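Local coordinates for peptidase, C14 family (Geobacter sulfurreducens PCA, PDB 3BIJ), which is of unknown function but has a caspase-type fold of the C14 peptidases, and may therefore act as a cysteine endopeptidase, at residues A[110-113]-A[114-118]; A[242-245]-A[246-250]; A[165-169]-A[170-174]; A[38-42]-A[43-47]; A[140-143]-A[144-148]. One frame throughout, in Å; residues are numbered along the deposited sequence.

Interaction 1: residues A[110-113]-A[114-118]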
loop_
_atom_site.group_PDB
_atom_site.type_symbol
_atom_site.label_atom_id
_atom_site.label_comp_id
_atom_site.label_asym_id
_atom_site.label_seq_id
_atom_site.Cartn_x
_atom_site.Cartn_y
_atom_site.Cartn_z
ATOM N N LEU A 110 1.576 -23.284 29.657
ATOM C CA LEU A 110 0.492 -23.849 30.430
ATOM C C LEU A 110 -0.540 -24.243 29.396
ATOM O O LEU A 110 -1.132 -23.375 28.770
ATOM C CB LEU A 110 -0.078 -22.790 31.374
ATOM C CG LEU A 110 -1.260 -23.191 32.253
ATOM C CD1 LEU A 110 -0.821 -24.230 33.269
ATOM C CD2 LEU A 110 -1.809 -21.972 32.942
ATOM N N ILE A 111 -0.738 -25.545 29.193
ATOM C CA ILE A 111 -1.703 -26.018 28.203
ATOM C C ILE A 111 -3.114 -25.587 28.569
ATOM O O ILE A 111 -3.519 -25.675 29.730
ATOM C CB ILE A 111 -1.688 -27.561 28.062
ATOM C CG1 ILE A 111 -0.426 -28.014 27.332
ATOM C CG2 ILE A 111 -2.883 -28.018 27.240
ATOM C CD1 ILE A 111 0.867 -27.679 28.044
ATOM N N ASP A 112 -3.868 -25.134 27.573
ATOM C CA ASP A 112 -5.233 -24.685 27.815
ATOM C C ASP A 112 -6.035 -25.650 28.686
ATOM O O ASP A 112 -6.890 -25.234 29.471
ATOM C CB ASP A 112 -5.963 -24.430 26.487
ATOM C CG ASP A 112 -5.989 -25.647 25.580
ATOM O OD1 ASP A 112 -6.442 -25.506 24.420
ATOM O OD2 ASP A 112 -5.560 -26.736 26.013
ATOM N N ASP A 113 -5.765 -26.940 28.555
ATOM C CA ASP A 113 -6.478 -27.919 29.357
ATOM C C ASP A 113 -6.149 -27.788 30.836
ATOM O O ASP A 113 -7.020 -27.949 31.681
ATOM C CB ASP A 113 -6.165 -29.330 28.862
ATOM C CG ASP A 113 -6.987 -29.706 27.642
ATOM O OD1 ASP A 113 -6.456 -30.397 26.736
ATOM O OD2 ASP A 113 -8.175 -29.310 27.600
ATOM N N GLU A 114 -4.893 -27.496 31.150
ATOM C CA GLU A 114 -4.500 -27.337 32.545
ATOM C C GLU A 114 -5.256 -26.165 33.170
ATOM O O GLU A 114 -5.682 -26.241 34.319
ATOM C CB GLU A 114 -2.997 -27.085 32.657
ATOM C CG GLU A 114 -2.127 -28.080 31.902
ATOM C CD GLU A 114 -0.644 -27.880 32.173
ATOM O OE1 GLU A 114 -0.175 -28.306 33.251
ATOM O OE2 GLU A 114 0.048 -27.285 31.312
ATOM N N LEU A 115 -5.413 -25.079 32.413
ATOM C CA LEU A 115 -6.125 -23.895 32.893
ATOM C C LEU A 115 -7.610 -24.203 33.013
ATOM O O LEU A 115 -8.244 -23.895 34.022
ATOM C CB LEU A 115 -5.928 -22.730 31.922
ATOM C CG LEU A 115 -6.728 -21.467 32.223
ATOM C CD1 LEU A 115 -6.319 -20.901 33.571
ATOM C CD2 LEU A 115 -6.512 -20.455 31.112
ATOM N N TYR A 116 -8.164 -24.805 31.968
ATOM C CA TYR A 116 -9.570 -25.157 31.973
ATOM C C TYR A 116 -9.880 -26.038 33.171
ATOM O O TYR A 116 -10.881 -25.824 33.851
ATOM C CB TYR A 116 -9.943 -25.874 30.672
ATOM C CG TYR A 116 -9.935 -24.975 29.458
ATOM C CD1 TYR A 116 -9.891 -25.508 28.165
ATOM C CD2 TYR A 116 -9.956 -23.585 29.601
ATOM C CE1 TYR A 116 -9.862 -24.677 27.042
ATOM C CE2 TYR A 116 -9.929 -22.750 28.498
ATOM C CZ TYR A 116 -9.880 -23.297 27.218
ATOM O OH TYR A 116 -9.831 -22.456 26.127
ATOM N N ALA A 117 -9.020 -27.016 33.447
ATOM C CA ALA A 117 -9.250 -27.916 34.580
ATOM C C ALA A 117 -9.212 -27.147 35.894
ATOM O O ALA A 117 -10.021 -27.393 36.799
ATOM C CB ALA A 117 -8.209 -29.029 34.605
ATOM N N LEU A 118 -8.267 -26.219 36.003
ATOM C CA LEU A 118 -8.139 -25.408 37.206
ATOM C C LEU A 118 -9.428 -24.611 37.429
ATOM O O LEU A 118 -9.933 -24.517 38.555
ATOM C CB LEU A 118 -6.936 -24.465 37.083
ATOM C CG LEU A 118 -5.640 -24.844 37.811
ATOM C CD1 LEU A 118 -5.376 -26.324 37.698
ATOM C CD2 LEU A 118 -4.491 -24.056 37.227
#
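Ile111 and Glu114 meet at the start of helix 112-119, where strand 109-111 passes straight into a helical turn and Ile111 takes the N-cap position. The carboxylate of Glu114 reaches back to the cap: Ile111 N donates to Glu114 OE2 over 2.9 Å, meeting that oxygen on its anti side. This is half of a capping box; isoleucine has no side-chain acceptor to supply the reciprocal bond. With CG of Glu114 beside its backbone N (chi1 -51°) and the chain extended beyond, the acid runs back over the strand end. Here the packing is close, Leu110 CD1 lying 3.6 Å from Glu114 CB and Ile111 CD1 3.4 Å from Glu114 OE2. Leu110 also leans on helix 57-70 and Ile111 on helix 180-189, while the other carboxylate oxygen, Glu114 OE1, forms a salt bridge with Arg57. Asp112 and Tyr116, both partly exposed, make the looser side as far as their side chains go, touching through Asp112 CB and Tyr116 CE1 at 3.9 Å; Val193 and Leu195 pack on the tyrosine. The backbone of this pair is closer: Tyr116 N donates to Asp112 O, and that oxygen also lies over one ring face, 3.1 Å from Tyr116 CG.

Interaction 2: residues A[242-245]-A[246-250]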
loop_
_atom_site.group_PDB
_atom_site.type_symbol
_atom_site.label_atom_id
_atom_site.label_comp_id
_atom_site.label_asym_id
_atom_site.label_seq_id
_atom_site.Cartn_x
_atom_site.Cartn_y
_atom_site.Cartn_z
ATOM N N SER A 242 -22.754 -4.838 27.842
ATOM C CA SER A 242 -22.586 -3.474 27.352
ATOM C C SER A 242 -21.129 -3.051 27.383
ATOM O O SER A 242 -20.675 -2.329 26.498
ATOM C CB SER A 242 -23.402 -2.502 28.191
ATOM O OG SER A 242 -24.770 -2.814 28.081
ATOM N N PHE A 243 -20.409 -3.497 28.409
ATOM C CA PHE A 243 -19.005 -3.153 28.563
ATOM C C PHE A 243 -18.257 -3.679 27.334
ATOM O O PHE A 243 -17.533 -2.950 26.647
ATOM C CB PHE A 243 -18.477 -3.788 29.848
ATOM C CG PHE A 243 -17.093 -3.364 30.216
ATOM C CD1 PHE A 243 -16.755 -2.018 30.277
ATOM C CD2 PHE A 243 -16.136 -4.321 30.552
ATOM C CE1 PHE A 243 -15.482 -1.636 30.674
ATOM C CE2 PHE A 243 -14.867 -3.957 30.950
ATOM C CZ PHE A 243 -14.528 -2.614 31.016
ATOM N N HIS A 244 -18.484 -4.953 27.046
ATOM C CA HIS A 244 -17.874 -5.618 25.922
ATOM C C HIS A 244 -18.236 -4.921 24.602
ATOM O O HIS A 244 -17.356 -4.602 23.805
ATOM C CB HIS A 244 -18.329 -7.075 25.922
ATOM C CG HIS A 244 -17.946 -7.830 24.687
ATOM N ND1 HIS A 244 -16.639 -8.154 24.391
ATOM C CD2 HIS A 244 -18.695 -8.307 23.665
ATOM C CE1 HIS A 244 -16.601 -8.800 23.239
ATOM N NE2 HIS A 244 -17.834 -8.906 22.779
ATOM N N LYS A 245 -19.522 -4.670 24.378
ATOM C CA LYS A 245 -19.963 -4.016 23.139
ATOM C C LYS A 245 -19.347 -2.633 22.940
ATOM O O LYS A 245 -19.031 -2.237 21.811
ATOM C CB LYS A 245 -21.492 -3.910 23.099
ATOM C CG LYS A 245 -22.191 -5.260 22.977
ATOM C CD LYS A 245 -23.713 -5.121 22.958
ATOM C CE LYS A 245 -24.206 -4.392 21.697
ATOM N NZ LYS A 245 -23.987 -5.195 20.436
ATOM N N ALA A 246 -19.166 -1.906 24.038
ATOM C CA ALA A 246 -18.573 -0.570 23.979
ATOM C C ALA A 246 -17.084 -0.642 23.621
ATOM O O ALA A 246 -16.542 0.265 22.993
ATOM C CB ALA A 246 -18.759 0.149 25.322
ATOM N N ILE A 247 -16.423 -1.717 24.027
ATOM C CA ILE A 247 -15.012 -1.861 23.726
ATOM C C ILE A 247 -14.833 -2.236 22.265
ATOM O O ILE A 247 -14.144 -1.535 21.532
ATOM C CB ILE A 247 -14.354 -2.926 24.622
ATOM C CG1 ILE A 247 -14.406 -2.460 26.074
ATOM C CG2 ILE A 247 -12.916 -3.166 24.197
ATOM C CD1 ILE A 247 -13.922 -3.467 27.055
ATOM N N VAL A 248 -15.462 -3.329 21.838
ATOM C CA VAL A 248 -15.342 -3.753 20.451
ATOM C C VAL A 248 -15.673 -2.618 19.485
ATOM O O VAL A 248 -15.094 -2.526 18.412
ATOM C CB VAL A 248 -16.247 -4.970 20.129
ATOM C CG1 VAL A 248 -16.026 -6.064 21.153
ATOM C CG2 VAL A 248 -17.690 -4.553 20.073
ATOM N N ARG A 249 -16.585 -1.743 19.873
ATOM C CA ARG A 249 -16.969 -0.643 19.012
ATOM C C ARG A 249 -15.785 0.247 18.667
ATOM O O ARG A 249 -15.727 0.808 17.576
ATOM C CB ARG A 249 -18.055 0.191 19.690
ATOM C CG ARG A 249 -19.222 0.562 18.789
ATOM C CD ARG A 249 -19.871 -0.693 18.201
ATOM N NE ARG A 249 -21.095 -0.385 17.449
ATOM C CZ ARG A 249 -22.219 0.051 18.007
ATOM N NH1 ARG A 249 -22.278 0.227 19.326
ATOM N NH2 ARG A 249 -23.275 0.312 17.249
ATOM N N ARG A 250 -14.838 0.358 19.594
ATOM C CA ARG A 250 -13.652 1.196 19.429
ATOM C C ARG A 250 -12.470 0.480 18.783
ATOM O O ARG A 250 -11.565 1.114 18.251
ATOM C CB ARG A 250 -13.226 1.720 20.798
ATOM C CG ARG A 250 -14.359 2.385 21.571
ATOM C CD ARG A 250 -13.933 2.751 22.982
ATOM N NE ARG A 250 -12.866 3.759 22.990
ATOM C CZ ARG A 250 -13.044 5.042 22.696
ATOM N NH1 ARG A 250 -14.249 5.500 22.367
ATOM N NH2 ARG A 250 -12.011 5.862 22.733
#
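Helix 240-250 carries two successive i to i+4 pairs in which an aliphatic branch sits over a ring, Ile247 on Phe243 and Val248 on His244. In the first, Ile247 CD1 stands almost directly above the centre of the phenylalanine, 4.1 Å from the Phe243 ring centroid and 11° off the normal. The CH-pi contact of the second is less central: Val248 CG1 lies 3.8 Å from the centroid of the His244 imidazole and 25° off its normal, nearest to CE1, at 3.5 Å from that atom. Both rings have CG anti to the backbone N (His244 chi1 171°), while CG1 of each aliphatic partner lies beside its own N, and this combination brings branch and ring face together one turn apart. Packing continues down to the backbone, with Val248 CG2 3.2 Å from Lys245 O. Beneath the side chains, Val248 N bonds to His244 O over 3.0 Å with a nearly straight N-H. Phe243 and Ile247 turn inward against Val230 of helix 222-231, and the ring of His244 meets Phe259. On a different flank the ammonium of Lys245 forms a salt bridge with Asp210 of a second subunit. Ring and branch one turn apart form an i to i+4 aromatic-aliphatic pairing of an alpha-helix, used here where helix 240-250 packs against helix 222-231 and strand 258-263 of the caspase-type domain.

Interaction 3: residues A[165-169]-A[170-174]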
loop_
_atom_site.group_PDB
_atom_site.type_symbol
_atom_site.label_atom_id
_atom_site.label_comp_id
_atom_site.label_asym_id
_atom_site.label_seq_id
_atom_site.Cartn_x
_atom_site.Cartn_y
_atom_site.Cartn_z
ATOM N N ARG A 165 0.938 -10.532 20.536
ATOM C CA ARG A 165 1.174 -11.397 21.674
ATOM C C ARG A 165 1.011 -12.881 21.386
ATOM O O ARG A 165 0.348 -13.609 22.124
ATOM C CB ARG A 165 0.272 -10.948 22.819
ATOM C CG ARG A 165 0.601 -9.535 23.289
ATOM C CD ARG A 165 -0.272 -9.078 24.450
ATOM N NE ARG A 165 0.177 -7.808 25.003
ATOM C CZ ARG A 165 -0.424 -7.166 25.996
ATOM N NH1 ARG A 165 0.077 -6.012 26.426
ATOM N NH2 ARG A 165 -1.524 -7.678 26.550
ATOM N N ALA A 166 1.635 -13.326 20.304
ATOM C CA ALA A 166 1.579 -14.730 19.927
ATOM C C ALA A 166 2.995 -15.221 19.676
ATOM O O ALA A 166 3.790 -14.555 19.007
ATOM C CB ALA A 166 0.740 -14.908 18.674
HETATM N N MSE A 167 3.308 -16.392 20.211
HETATM C CA MSE A 167 4.625 -16.958 20.022
HETATM C C MSE A 167 4.729 -17.418 18.567
HETATM O O MSE A 167 3.799 -18.040 18.035
HETATM C CB MSE A 167 4.832 -18.126 20.989
HETATM C CG MSE A 167 6.124 -18.890 20.797
HETATM SE SE MSE A 167 6.384 -20.247 22.186
HETATM C CE MSE A 167 4.836 -21.385 21.810
ATOM N N PRO A 168 5.838 -17.078 17.885
ATOM C CA PRO A 168 5.984 -17.500 16.489
ATOM C C PRO A 168 6.035 -19.019 16.360
ATOM O O PRO A 168 6.649 -19.699 17.179
ATOM C CB PRO A 168 7.269 -16.805 16.049
ATOM C CG PRO A 168 8.008 -16.594 17.325
ATOM C CD PRO A 168 6.941 -16.188 18.282
ATOM N N GLN A 169 5.386 -19.543 15.329
ATOM C CA GLN A 169 5.328 -20.980 15.120
ATOM C C GLN A 169 6.676 -21.671 15.165
ATOM O O GLN A 169 6.795 -22.779 15.685
ATOM C CB GLN A 169 4.637 -21.290 13.800
ATOM C CG GLN A 169 3.182 -20.887 13.784
ATOM C CD GLN A 169 2.481 -21.322 12.519
ATOM O OE1 GLN A 169 1.285 -21.083 12.352
ATOM N NE2 GLN A 169 3.220 -21.968 11.615
ATOM N N SER A 170 7.700 -21.034 14.617
ATOM C CA SER A 170 9.015 -21.653 14.644
ATOM C C SER A 170 9.463 -21.917 16.080
ATOM O O SER A 170 9.898 -23.021 16.412
ATOM C CB SER A 170 10.010 -20.762 13.926
ATOM O OG SER A 170 9.587 -20.616 12.583
ATOM N N VAL A 171 9.337 -20.901 16.931
ATOM C CA VAL A 171 9.708 -21.013 18.331
ATOM C C VAL A 171 8.850 -22.050 19.042
ATOM O O VAL A 171 9.340 -22.786 19.890
ATOM C CB VAL A 171 9.542 -19.664 19.055
ATOM C CG1 VAL A 171 9.775 -19.835 20.556
ATOM C CG2 VAL A 171 10.521 -18.652 18.488
ATOM N N ALA A 172 7.568 -22.108 18.699
ATOM C CA ALA A 172 6.665 -23.056 19.331
ATOM C C ALA A 172 7.151 -24.491 19.159
ATOM O O ALA A 172 7.138 -25.272 20.109
ATOM C CB ALA A 172 5.276 -22.911 18.755
HETATM N N MSE A 173 7.573 -24.832 17.943
HETATM C CA MSE A 173 8.057 -26.173 17.639
HETATM C C MSE A 173 9.437 -26.398 18.235
HETATM O O MSE A 173 9.732 -27.461 18.792
HETATM C CB MSE A 173 8.113 -26.380 16.125
HETATM C CG MSE A 173 6.785 -26.092 15.413
HETATM SE SE MSE A 173 6.859 -26.320 13.467
HETATM C CE MSE A 173 8.162 -24.901 13.066
ATOM N N ARG A 174 10.292 -25.394 18.101
ATOM C CA ARG A 174 11.635 -25.489 18.642
ATOM C C ARG A 174 11.553 -25.713 20.161
ATOM O O ARG A 174 12.268 -26.554 20.710
ATOM C CB ARG A 174 12.421 -24.209 18.326
ATOM C CG ARG A 174 13.915 -24.319 18.642
ATOM C CD ARG A 174 14.568 -22.961 18.759
ATOM N NE ARG A 174 15.036 -22.422 17.494
ATOM C CZ ARG A 174 15.469 -21.169 17.345
ATOM N NH1 ARG A 174 15.899 -20.736 16.161
ATOM N NH2 ARG A 174 15.455 -20.333 18.376
#
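Met167, a selenomethionine, meets Val171 and Ala172 because its chain runs out straight, CG anti to the backbone N (chi1 174°) and the next bond extended too, before bending at chi3 (63°). The straight part sets Met167 CG 3.8 Å from Val171 CG1, and the bend carries the methyl over the first turn of the helix, where CE lies 3.4 Å from Ala172 CB. The selenium between them is also 3.8 Å from Val171 CG1. The other valine branch, Val171 CG2, is taken by the proline ring, 3.5 Å from Pro168 CG; Met167 and Pro168 thus each hold a different methyl branch of Val171. Pro168 is the N-cap: its carbonyl accepts from Ala172 N at 3.0 Å, with the donor in the carbonyl plane. One step on, Met173 N bonds to Gln169 O. Trp22 packs on both Met167 and Pro168, and Ser170 OG is hydrogen-bonded to Asn220 of a fourth subunit, whose Phe219 covers Pro168 and Val171. The contact therefore marks where the chain turns from an extended run, tied through the backbone of Arg165 and Met167 to Gly85 of strand 76-89, into helix 169-178.

Interaction 4: residues A[38-42]-A[43-47]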
loop_
_atom_site.group_PDB
_atom_site.type_symbol
_atom_site.label_atom_id
_atom_site.label_comp_id
_atom_site.label_asym_id
_atom_site.label_seq_id
_atom_site.Cartn_x
_atom_site.Cartn_y
_atom_site.Cartn_z
ATOM N N ALA A 38 -5.062 -2.764 39.595
ATOM C CA ALA A 38 -5.508 -1.505 40.184
ATOM C C ALA A 38 -7.039 -1.437 40.219
ATOM O O ALA A 38 -7.635 -1.060 41.235
ATOM C CB ALA A 38 -4.943 -0.310 39.408
ATOM N N ILE A 39 -7.680 -1.791 39.107
ATOM C CA ILE A 39 -9.140 -1.785 39.039
ATOM C C ILE A 39 -9.680 -2.798 40.036
ATOM O O ILE A 39 -10.597 -2.496 40.792
ATOM C CB ILE A 39 -9.657 -2.172 37.626
ATOM C CG1 ILE A 39 -9.353 -1.043 36.640
ATOM C CG2 ILE A 39 -11.144 -2.507 37.686
ATOM C CD1 ILE A 39 -9.817 -1.318 35.210
ATOM N N ALA A 40 -9.109 -3.997 40.047
ATOM C CA ALA A 40 -9.580 -5.027 40.970
ATOM C C ALA A 40 -9.483 -4.595 42.434
ATOM O O ALA A 40 -10.394 -4.844 43.228
ATOM C CB ALA A 40 -8.812 -6.300 40.762
ATOM N N ALA A 41 -8.381 -3.943 42.790
ATOM C CA ALA A 41 -8.180 -3.497 44.165
ATOM C C ALA A 41 -9.227 -2.466 44.539
ATOM O O ALA A 41 -9.790 -2.514 45.628
ATOM C CB ALA A 41 -6.783 -2.904 44.327
ATOM N N GLU A 42 -9.483 -1.534 43.624
ATOM C CA GLU A 42 -10.460 -0.481 43.853
ATOM C C GLU A 42 -11.884 -1.026 43.911
ATOM O O GLU A 42 -12.782 -0.361 44.412
ATOM C CB GLU A 42 -10.350 0.584 42.756
ATOM C CG GLU A 42 -11.280 1.782 42.938
ATOM C CD GLU A 42 -12.715 1.506 42.483
ATOM O OE1 GLU A 42 -13.619 2.316 42.810
ATOM O OE2 GLU A 42 -12.939 0.483 41.793
ATOM N N ARG A 43 -12.086 -2.236 43.403
ATOM C CA ARG A 43 -13.400 -2.863 43.402
ATOM C C ARG A 43 -13.623 -3.762 44.619
ATOM O O ARG A 43 -14.698 -4.341 44.782
ATOM C CB ARG A 43 -13.579 -3.690 42.125
ATOM C CG ARG A 43 -13.751 -2.885 40.847
ATOM C CD ARG A 43 -15.152 -2.304 40.732
ATOM N NE ARG A 43 -15.333 -1.126 41.573
ATOM C CZ ARG A 43 -16.509 -0.547 41.801
ATOM N NH1 ARG A 43 -17.605 -1.050 41.251
ATOM N NH2 ARG A 43 -16.592 0.536 42.572
ATOM N N GLY A 44 -12.607 -3.897 45.466
ATOM C CA GLY A 44 -12.750 -4.734 46.647
ATOM C C GLY A 44 -12.222 -6.140 46.478
ATOM O O GLY A 44 -12.680 -7.070 47.138
ATOM N N PHE A 45 -11.241 -6.285 45.592
ATOM C CA PHE A 45 -10.618 -7.569 45.303
ATOM C C PHE A 45 -9.328 -7.766 46.098
ATOM O O PHE A 45 -8.594 -6.814 46.347
ATOM C CB PHE A 45 -10.294 -7.650 43.804
ATOM C CG PHE A 45 -11.377 -8.280 42.970
ATOM C CD1 PHE A 45 -11.568 -9.661 42.988
ATOM C CD2 PHE A 45 -12.211 -7.490 42.164
ATOM C CE1 PHE A 45 -12.570 -10.252 42.225
ATOM C CE2 PHE A 45 -13.217 -8.069 41.396
ATOM C CZ PHE A 45 -13.401 -9.457 41.425
ATOM N N ALA A 46 -9.066 -8.996 46.520
ATOM C CA ALA A 46 -7.818 -9.297 47.204
ATOM C C ALA A 46 -6.923 -9.663 46.022
ATOM O O ALA A 46 -6.906 -10.816 45.588
ATOM C CB ALA A 46 -7.987 -10.499 48.132
ATOM N N VAL A 47 -6.197 -8.684 45.495
ATOM C CA VAL A 47 -5.351 -8.904 44.330
ATOM C C VAL A 47 -3.931 -9.402 44.586
ATOM O O VAL A 47 -3.291 -9.038 45.574
ATOM C CB VAL A 47 -5.279 -7.614 43.470
ATOM C CG1 VAL A 47 -4.779 -6.468 44.310
ATOM C CG2 VAL A 47 -4.366 -7.829 42.267
#
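Glu42 and Arg43 lie side by side at the C-terminal end of helix 29-42, where a Schellman motif turns the chain into strand 46-51 of a beta-alpha-beta unit. Their charged groups form a salt bridge whose carboxylate and guanidinium planes are nearly coplanar, 4° apart, though the NE to OE2 bond is tilted somewhat from them. Arg43 NE donates to the syn side of Glu42 OE2 at 2.9 Å, and a weak second bond joins Arg43 NH2 to Glu42 OE1 at 3.5 Å. Two bends in the arginine chain, at chi2 (-77°) and chi3, fold it round beside the acid, with Arg43 CG 4.1 Å from Ile39 CG2. Replacing Arg43 by alanine is likely to leave the carboxylate of Glu42 without its charged mate and a gap beside Ile39. The turn itself depends on Gly44, whose positive phi (96°) reverses the backbone. Phe45 then comes back over the helix end, its CB 3.6 Å from Ala40 CB. Farther out, the Phe45 ring continues inward to Ile76 and Met78 of strand 76-89, Trp231 and Phe275 touch both Ile39 and Arg43, and Arg273 brings a like charge close to Arg43, which Glu42 may partly offset. What sets the turn is backbone bonding: Phe45 N bonds back to Ala40 O, although the position of that oxygen is less certain. The second Schellman bond, Gly44 N to Ala41 O, spans 3.1 Å, with the donor well above the carbonyl plane.

Interaction 5: residues A[140-143]-A[144-148]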
loop_
_atom_site.group_PDB
_atom_site.type_symbol
_atom_site.label_atom_id
_atom_site.label_comp_id
_atom_site.label_asym_id
_atom_site.label_seq_id
_atom_site.Cartn_x
_atom_site.Cartn_y
_atom_site.Cartn_z
ATOM N N VAL A 140 -1.721 -21.874 9.465
ATOM C CA VAL A 140 -1.024 -21.146 8.411
ATOM C C VAL A 140 -1.932 -20.114 7.738
ATOM O O VAL A 140 -1.460 -19.095 7.246
ATOM C CB VAL A 140 -0.452 -22.122 7.343
ATOM C CG1 VAL A 140 -1.548 -23.025 6.807
ATOM C CG2 VAL A 140 0.207 -21.338 6.219
ATOM N N VAL A 141 -3.239 -20.362 7.735
ATOM C CA VAL A 141 -4.163 -19.422 7.112
ATOM C C VAL A 141 -4.138 -18.056 7.819
ATOM O O VAL A 141 -4.247 -17.006 7.176
ATOM C CB VAL A 141 -5.594 -19.967 7.118
ATOM C CG1 VAL A 141 -5.598 -21.397 6.610
ATOM C CG2 VAL A 141 -6.173 -19.900 8.512
ATOM N N LYS A 142 -3.993 -18.072 9.143
ATOM C CA LYS A 142 -3.947 -16.834 9.906
ATOM C C LYS A 142 -2.651 -16.145 9.555
ATOM O O LYS A 142 -2.607 -14.933 9.342
ATOM C CB LYS A 142 -3.978 -17.105 11.418
ATOM C CG LYS A 142 -4.022 -15.828 12.253
ATOM C CD LYS A 142 -3.920 -16.082 13.748
ATOM C CE LYS A 142 -5.114 -16.837 14.286
ATOM N NZ LYS A 142 -5.086 -16.956 15.779
HETATM N N MSE A 143 -1.587 -16.933 9.504
HETATM C CA MSE A 143 -0.269 -16.414 9.165
HETATM C C MSE A 143 -0.323 -15.809 7.769
HETATM O O MSE A 143 0.286 -14.776 7.506
HETATM C CB MSE A 143 0.757 -17.548 9.219
HETATM C CG MSE A 143 1.912 -17.291 10.179
HETATM SE SE MSE A 143 1.351 -16.835 11.981
HETATM C CE MSE A 143 1.384 -14.876 11.845
ATOM N N ALA A 144 -1.076 -16.464 6.888
ATOM C CA ALA A 144 -1.246 -16.020 5.511
ATOM C C ALA A 144 -1.863 -14.626 5.448
ATOM O O ALA A 144 -1.311 -13.723 4.822
ATOM C CB ALA A 144 -2.121 -17.013 4.765
ATOM N N TYR A 145 -3.017 -14.460 6.089
ATOM C CA TYR A 145 -3.703 -13.178 6.103
ATOM C C TYR A 145 -2.867 -12.080 6.741
ATOM O O TYR A 145 -2.890 -10.948 6.278
ATOM C CB TYR A 145 -5.025 -13.297 6.851
ATOM C CG TYR A 145 -6.133 -13.971 6.076
ATOM C CD1 TYR A 145 -6.674 -15.179 6.512
ATOM C CD2 TYR A 145 -6.685 -13.368 4.944
ATOM C CE1 TYR A 145 -7.741 -15.766 5.847
ATOM C CE2 TYR A 145 -7.755 -13.946 4.268
ATOM C CZ TYR A 145 -8.281 -15.142 4.727
ATOM O OH TYR A 145 -9.374 -15.697 4.105
ATOM N N TYR A 146 -2.134 -12.409 7.804
ATOM C CA TYR A 146 -1.310 -11.420 8.487
ATOM C C TYR A 146 0.055 -11.167 7.854
ATOM O O TYR A 146 0.889 -10.471 8.435
ATOM C CB TYR A 146 -1.147 -11.781 9.969
ATOM C CG TYR A 146 -2.299 -11.339 10.854
ATOM C CD1 TYR A 146 -2.523 -9.989 11.129
ATOM C CD2 TYR A 146 -3.177 -12.273 11.403
ATOM C CE1 TYR A 146 -3.601 -9.583 11.932
ATOM C CE2 TYR A 146 -4.253 -11.877 12.205
ATOM C CZ TYR A 146 -4.461 -10.533 12.463
ATOM O OH TYR A 146 -5.533 -10.152 13.246
ATOM N N ASN A 147 0.286 -11.697 6.654
ATOM C CA ASN A 147 1.562 -11.444 5.966
ATOM C C ASN A 147 1.459 -10.270 4.977
ATOM O O ASN A 147 2.471 -9.813 4.439
ATOM C CB ASN A 147 2.059 -12.696 5.229
ATOM C CG ASN A 147 2.894 -13.609 6.124
ATOM O OD1 ASN A 147 3.426 -14.636 5.668
ATOM N ND2 ASN A 147 3.016 -13.236 7.404
ATOM N N GLY A 148 0.236 -9.783 4.752
ATOM C CA GLY A 148 0.025 -8.670 3.840
ATOM C C GLY A 148 -1.102 -7.741 4.267
ATOM O O GLY A 148 -0.865 -6.645 4.786
#
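Lys142 and Tyr146 lie alongside each other and point the same way at the end of helix 140-145. Packing comes first: Lys142 CG sits at the edge of the tyrosine ring, in its plane, 3.8 Å from Tyr146 CD2. With CG anti to the backbone N (chi1 -176°) the lysine chain follows the ring before bending at chi3. Met143, a selenomethionine, adds a looser touch, its CE 4.4 Å from Tyr146 CB. The Tyr145 ring rests near a backbone carbonyl, CD1 3.1 Å from Val141 O. The backbone bonds are those of a short helix, Ala144 N to Val140 O, Tyr145 N to Val141 O and Tyr146 N to Lys142 O, the last at 3.0 Å; a type I turn from Tyr145 to Gly148 then takes the chain out of it. Among the polar ends, Tyr145 OH bonds to the carbonyl of Arg250 of a second subunit. A phenylalanine in place of Tyr145 would probably leave that carbonyl without this bond across the interface. Lys142 NZ bonds to the carbonyl oxygens of His136, Asp210 and Gln212, while Tyr146 OH bonds to Leu213 N. Three carbonyl acceptors round one amine suit a protonated lysine that donates three hydrogens, so the pair of side chains probably fastens this short helix to backbone groups of His136 and of the loop that holds Asp210, Gln212 and Leu213.

In the fold
From the N terminus the five contacts follow in series, interaction 4 first, then 1, 5, 3 and 2; none nests in or crosses another, and each closes only a turn or two of local chain. Interaction 4 ends the helix of a beta-alpha-beta unit, and interaction 1 starts a helix directly from an edge of the same mixed sheet, with centres 25 Å apart. Interactions 5 and 3 are neighbours: Gln169 packs against Val140 and Met143, so the first turn of helix 169-178 meets the short helix 140-145. Interaction 2 comes last, on the opposite side of the chain's centre from interaction 1, and shares with interaction 5 a boundary with the second subunit.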